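Local structure of LipS lipolytic enzyme (Unidentified, 4FBL) at residues T195-P198 and A199-H202; G207-A210 and E211-P215. The protein is a thermostable lipolytic enzyme of the alpha/beta hydrolase fold that probably hydrolyses ester bonds in lipid substrates. All coordinates share one frame; numbering follows the deposited sequence.

Contact 1 (T195-P198 and A199-H202)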
ATOM      1  N   THR C 195     -14.865  12.914   0.641  1.00 29.13           N
ATOM      2  CA  THR C 195     -13.507  12.308   0.565  1.00 28.48           C
ATOM      3  C   THR C 195     -12.611  12.968  -0.504  1.00 27.14           C
ATOM      4  O   THR C 195     -12.971  12.967  -1.701  1.00 27.80           O
ATOM      5  CB  THR C 195     -13.687  10.893   0.200  1.00 28.91           C
ATOM      6  OG1 THR C 195     -14.531  10.294   1.192  1.00 32.21           O
ATOM      7  CG2 THR C 195     -12.307  10.182   0.111  1.00 31.39           C
ATOM      8  N   PRO C 196     -11.507  13.622  -0.091  1.00 25.91           N
ATOM      9  CA  PRO C 196     -10.577  14.214  -1.055  1.00 25.71           C
ATOM     10  C   PRO C 196      -9.749  13.076  -1.735  1.00 25.85           C
ATOM     11  O   PRO C 196      -8.947  12.351  -1.101  1.00 24.52           O
ATOM     12  CB  PRO C 196      -9.612  15.043  -0.202  1.00 24.05           C
ATOM     13  CG  PRO C 196     -10.082  14.894   1.170  1.00 27.43           C
ATOM     14  CD  PRO C 196     -11.010  13.764   1.292  1.00 24.87           C
ATOM     15  N   VAL C 197     -10.025  12.901  -3.015  1.00 25.08           N
ATOM     16  CA  VAL C 197      -9.422  11.818  -3.841  1.00 22.25           C
ATOM     17  C   VAL C 197      -7.898  11.653  -3.749  1.00 19.52           C
ATOM     18  O   VAL C 197      -7.425  10.524  -3.540  1.00 19.67           O
ATOM     19  CB  VAL C 197      -9.962  11.940  -5.285  1.00 21.93           C
ATOM     20  CG1 VAL C 197      -9.175  11.000  -6.278  1.00 18.53           C
ATOM     21  CG2 VAL C 197     -11.354  11.515  -5.262  1.00 21.04           C
ATOM     22  N   PRO C 198      -7.139  12.751  -3.819  1.00 18.87           N
ATOM     23  CA  PRO C 198      -5.700  12.487  -3.776  1.00 20.40           C
ATOM     24  C   PRO C 198      -5.185  11.845  -2.476  1.00 20.00           C
ATOM     25  O   PRO C 198      -4.036  11.436  -2.485  1.00 21.56           O
ATOM     26  CB  PRO C 198      -5.063  13.873  -3.905  1.00 19.51           C
ATOM     27  CG  PRO C 198      -6.127  14.668  -4.648  1.00 21.43           C
ATOM     28  CD  PRO C 198      -7.407  14.174  -4.064  1.00 20.45           C
ATOM     29  N   ALA C 199      -5.978  11.867  -1.386  1.00 17.16           N
ATOM     30  CA  ALA C 199      -5.445  11.455  -0.077  1.00 15.85           C
ATOM     31  C   ALA C 199      -5.654   9.973  -0.072  1.00 14.74           C
ATOM     32  O   ALA C 199      -5.075   9.318   0.736  1.00 13.52           O
ATOM     33  CB  ALA C 199      -6.168  12.142   1.123  1.00 15.14           C
ATOM     34  N   ILE C 200      -6.519   9.432  -0.952  1.00 15.69           N
ATOM     35  CA  ILE C 200      -6.837   7.955  -0.918  1.00 14.62           C
ATOM     36  C   ILE C 200      -5.617   6.966  -1.023  1.00 15.91           C
ATOM     37  O   ILE C 200      -5.573   5.903  -0.345  1.00 13.69           O
ATOM     38  CB  ILE C 200      -7.898   7.556  -2.021  1.00 16.29           C
ATOM     39  CG1 ILE C 200      -9.273   8.313  -1.737  1.00 17.91           C
ATOM     40  CG2 ILE C 200      -7.975   6.030  -2.187  1.00 15.96           C
ATOM     41  CD1 ILE C 200     -10.412   8.089  -2.796  1.00 18.51           C
ATOM     42  N   LYS C 201      -4.640   7.345  -1.828  1.00 15.56           N
ATOM     43  CA  LYS C 201      -3.455   6.476  -2.016  1.00 16.13           C
ATOM     44  C   LYS C 201      -2.709   6.230  -0.629  1.00 17.59           C
ATOM     45  O   LYS C 201      -2.312   5.094  -0.297  1.00 16.26           O
ATOM     46  CB  LYS C 201      -2.538   7.067  -3.097  1.00 14.78           C
ATOM     47  CG  LYS C 201      -1.777   8.286  -2.707  1.00 18.59           C
ATOM     48  CD  LYS C 201      -0.890   8.902  -3.816  1.00 20.15           C
ATOM     49  CE  LYS C 201      -1.725   9.491  -4.971  1.00 24.37           C
ATOM     50  NZ  LYS C 201      -2.371  10.830  -4.649  1.00 25.13           N
ATOM     51  N   HIS C 202      -2.669   7.280   0.192  1.00 15.65           N
ATOM     52  CA  HIS C 202      -2.090   7.221   1.554  1.00 16.31           C
ATOM     53  C   HIS C 202      -2.838   6.373   2.522  1.00 17.15           C
ATOM     54  O   HIS C 202      -2.199   5.726   3.379  1.00 19.56           O
ATOM     55  CB  HIS C 202      -1.969   8.671   2.002  1.00 13.70           C
ATOM     56  CG  HIS C 202      -1.059   9.405   1.082  1.00 15.55           C
ATOM     57  ND1 HIS C 202      -1.444  10.481   0.288  1.00 20.05           N
ATOM     58  CD2 HIS C 202       0.251   9.189   0.820  1.00 12.47           C
ATOM     59  CE1 HIS C 202      -0.411  10.886  -0.435  1.00 12.92           C
ATOM     60  NE2 HIS C 202       0.643  10.128  -0.109  1.00 21.23           N
TER
HETATM   61  O   HOH W   1      -5.096   8.960  -4.200  1.00 17.12           O

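Contact 2 (G207-A210 and E211-P215)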
ATOM      1  N   GLY C 207      -2.406   1.088   5.363  1.00 15.32           N
ATOM      2  CA  GLY C 207      -2.935  -0.207   5.650  1.00 14.65           C
ATOM      3  C   GLY C 207      -1.992  -1.343   5.210  1.00 16.32           C
ATOM      4  O   GLY C 207      -1.788  -2.380   5.917  1.00 15.33           O
ATOM      5  N   ALA C 208      -1.431  -1.198   4.023  1.00 14.72           N
ATOM      6  CA  ALA C 208      -0.482  -2.255   3.546  1.00 17.46           C
ATOM      7  C   ALA C 208       0.851  -2.391   4.373  1.00 16.25           C
ATOM      8  O   ALA C 208       1.343  -3.504   4.616  1.00 18.16           O
ATOM      9  CB  ALA C 208      -0.158  -2.022   2.089  1.00 16.62           C
ATOM     10  N   VAL C 209       1.427  -1.256   4.766  1.00 17.71           N
ATOM     11  CA  VAL C 209       2.654  -1.283   5.553  1.00 15.68           C
ATOM     12  C   VAL C 209       2.338  -1.973   6.883  1.00 17.77           C
ATOM     13  O   VAL C 209       3.063  -2.883   7.313  1.00 18.05           O
ATOM     14  CB  VAL C 209       3.293   0.100   5.722  1.00 17.75           C
ATOM     15  CG1 VAL C 209       4.447   0.048   6.818  1.00 12.14           C
ATOM     16  CG2 VAL C 209       3.838   0.593   4.331  1.00 18.52           C
ATOM     17  N   ALA C 210       1.193  -1.628   7.497  1.00 18.12           N
ATOM     18  CA  ALA C 210       0.795  -2.273   8.775  1.00 16.97           C
ATOM     19  C   ALA C 210       0.604  -3.716   8.654  1.00 18.58           C
ATOM     20  O   ALA C 210       1.065  -4.501   9.569  1.00 19.01           O
ATOM     21  CB  ALA C 210      -0.543  -1.634   9.372  1.00 18.16           C
ATOM     22  N   GLU C 211      -0.177  -4.114   7.625  1.00 17.75           N
ATOM     23  CA  GLU C 211      -0.326  -5.526   7.383  1.00 17.61           C
ATOM     24  C   GLU C 211       1.040  -6.269   7.272  1.00 19.20           C
ATOM     25  O   GLU C 211       1.195  -7.385   7.795  1.00 19.60           O
ATOM     26  CB  GLU C 211      -1.136  -5.795   6.105  1.00 18.06           C
ATOM     27  CG  GLU C 211      -1.488  -7.321   6.075  1.00 22.84           C
ATOM     28  CD  GLU C 211      -2.365  -7.745   4.808  1.00 29.87           C
ATOM     29  OE1 GLU C 211      -2.857  -6.890   4.095  1.00 27.64           O
ATOM     30  OE2 GLU C 211      -2.586  -8.936   4.561  1.00 33.61           O
ATOM     31  N   MET C 212       1.973  -5.719   6.507  1.00 19.34           N
ATOM     32  CA  MET C 212       3.282  -6.388   6.307  1.00 20.55           C
ATOM     33  C   MET C 212       4.164  -6.448   7.622  1.00 21.66           C
ATOM     34  O   MET C 212       4.960  -7.389   7.823  1.00 18.93           O
ATOM     35  CB  MET C 212       4.047  -5.644   5.202  1.00 19.85           C
ATOM     36  CG  MET C 212       5.176  -6.553   4.550  1.00 25.27           C
ATOM     37  SD  MET C 212       6.063  -5.793   3.195  1.00 25.74           S
ATOM     38  CE  MET C 212       4.650  -5.229   2.136  1.00 22.13           C
ATOM     39  N   LEU C 213       3.985  -5.458   8.524  1.00 20.95           N
ATOM     40  CA  LEU C 213       4.597  -5.493   9.864  1.00 20.42           C
ATOM     41  C   LEU C 213       4.012  -6.457  10.929  1.00 22.62           C
ATOM     42  O   LEU C 213       4.653  -6.701  11.965  1.00 23.93           O
ATOM     43  CB  LEU C 213       4.533  -4.108  10.451  1.00 18.86           C
ATOM     44  CG  LEU C 213       5.418  -3.093   9.795  1.00 19.34           C
ATOM     45  CD1 LEU C 213       5.171  -1.626  10.351  1.00 18.26           C
ATOM     46  CD2 LEU C 213       6.889  -3.438  10.064  1.00 18.81           C
ATOM     47  N   LEU C 214       2.819  -7.001  10.706  1.00 20.84           N
ATOM     48  CA  LEU C 214       2.163  -7.781  11.693  1.00 21.05           C
ATOM     49  C   LEU C 214       3.061  -8.788  12.477  1.00 22.36           C
ATOM     50  O   LEU C 214       2.963  -8.841  13.681  1.00 23.33           O
ATOM     51  CB  LEU C 214       0.964  -8.491  11.076  1.00 19.84           C
ATOM     52  CG  LEU C 214      -0.351  -7.688  10.896  1.00 22.05           C
ATOM     53  CD1 LEU C 214      -1.401  -8.414   9.977  1.00 19.94           C
ATOM     54  CD2 LEU C 214      -1.001  -7.354  12.219  1.00 18.27           C
ATOM     55  N   PRO C 215       3.906  -9.623  11.793  1.00 23.08           N
ATOM     56  CA  PRO C 215       4.748 -10.636  12.487  1.00 23.29           C
ATOM     57  C   PRO C 215       5.678  -9.948  13.524  1.00 21.83           C
ATOM     58  O   PRO C 215       6.045 -10.511  14.539  1.00 24.16           O
ATOM     59  CB  PRO C 215       5.601 -11.224  11.312  1.00 22.22           C
ATOM     60  CG  PRO C 215       4.546 -11.164  10.140  1.00 25.79           C
ATOM     61  CD  PRO C 215       4.056  -9.712  10.323  1.00 22.78           C
TER

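Contact 1 (T195-P198 and A199-H202)
Pro196 with Ala199 and Val197 with Ile200 close a pair of overlapping turns, a local contact that carries the chain from the short strand 194-196 into helix 200-213. The turns sit at the N-terminal end of that helix. They belong to the segment inserted between sheet strands 147-151 and 221-226, which is probably the cap of this hydrolase. Ala199 N donates to Pro196 O at 3.0 Å. One residue on, Ile200 N donates to Val197 O, also at 3.0 Å. Both donors stand above the carbonyl plane.

Ile200 folds back over the turns. Its CG1 lies beside its own backbone N (chi1 -63°), and from there Ile200 CG1 passes 3.4 Å from Val197 O. Ile200 CG1 also meets Thr195 CG2 at 4.0 Å, and these two side chains cross at about a right angle. Val197 CG2 touches Ile200 CD1 more loosely, at 4.3 Å. Leu162 and Leu165 of helix 160-166 also pack on Ile200.

Lys201 adds a polar link. Its chain bends at chi3 and chi4 and brings Lys201 NZ to 2.8 Å from Pro198 O. The approach is in the carbonyl plane, on a lone pair. A water supplies a second link. This water donates to Val197 O at 2.9 Å, accepts from Lys201 N, and accepts weakly from Lys201 NZ. Thr195 has a partner of its own, since OG1 bonds to Pro176 O in the other strand of the small antiparallel sheet.

Val197 O thus takes both an amide hydrogen and a water hydrogen, and the lysine charge would probably polarise the Pro198 carbonyl. The bend from strand to helix rests on two backbone bonds, a lysine that reaches back to Pro198 O, and aliphatic contact of Ile200 with Thr195 and Val197.

Contact 2 (G207-A210 and E211-P215)
Val209 and Leu213 meet along one face of helix 200-213, in a local contact between successive turns near its C-terminal end. This is the tightly packed part. The two side chains lie side by side and point the same way, with Val209 CG1 at 4.0 Å from Leu213 CD1. Leu213 CG sits beside its own backbone N (chi1 -69°), which also brings it to 3.4 Å from Val209 O. Trp136 of helix 129-140 packs on both residues.

Regular alpha-helical bonds run beneath. Glu211 N reaches Gly207 O at 2.9 Å, and Met212 N reaches Ala208 O at 3.0 Å. Leu213 N donates to Val209 O, also at 3.0 Å.

Ala208, Glu211 and Met212 are partly exposed and looser within the helix, but the second subunit lies against them. Of the Glu211 side chain, CB meets the preceding turn, 3.5 Å from Gly207 O. The chain then extends, with CG anti to the backbone N (chi1 -169°), and carries the carboxylate away. There OE2 forms a salt bridge with Arg156 NH2 of the second subunit.

Val209 and Leu213 thus touch both their own Trp136 and the second subunit, at its Ala166 and Ala163. Ala210 and Leu214 face their own fold, on Val135. The Glu211 carboxylate adds a charged link to the partner.

Both contacts are local and use helix 200-213, contact 1 at its start and contact 2 near its end. Their centres are about 20 Å apart and they do not touch. Each is mostly buried, with five buried residues among the eight that touch. Contact 1 lies in the probable cap and joins the helix to a two-stranded antiparallel sheet, mainly by polar backbone bonds with a lysine and a water. Contact 2 has regular i to i+4 bonds and packs between its own fold and the dimer partner, which reaches six of its residues against one. Contact 1 lies closer to the spermidine, about 8 Å from the Thr195 side chain, against about 12 Å from Gly207.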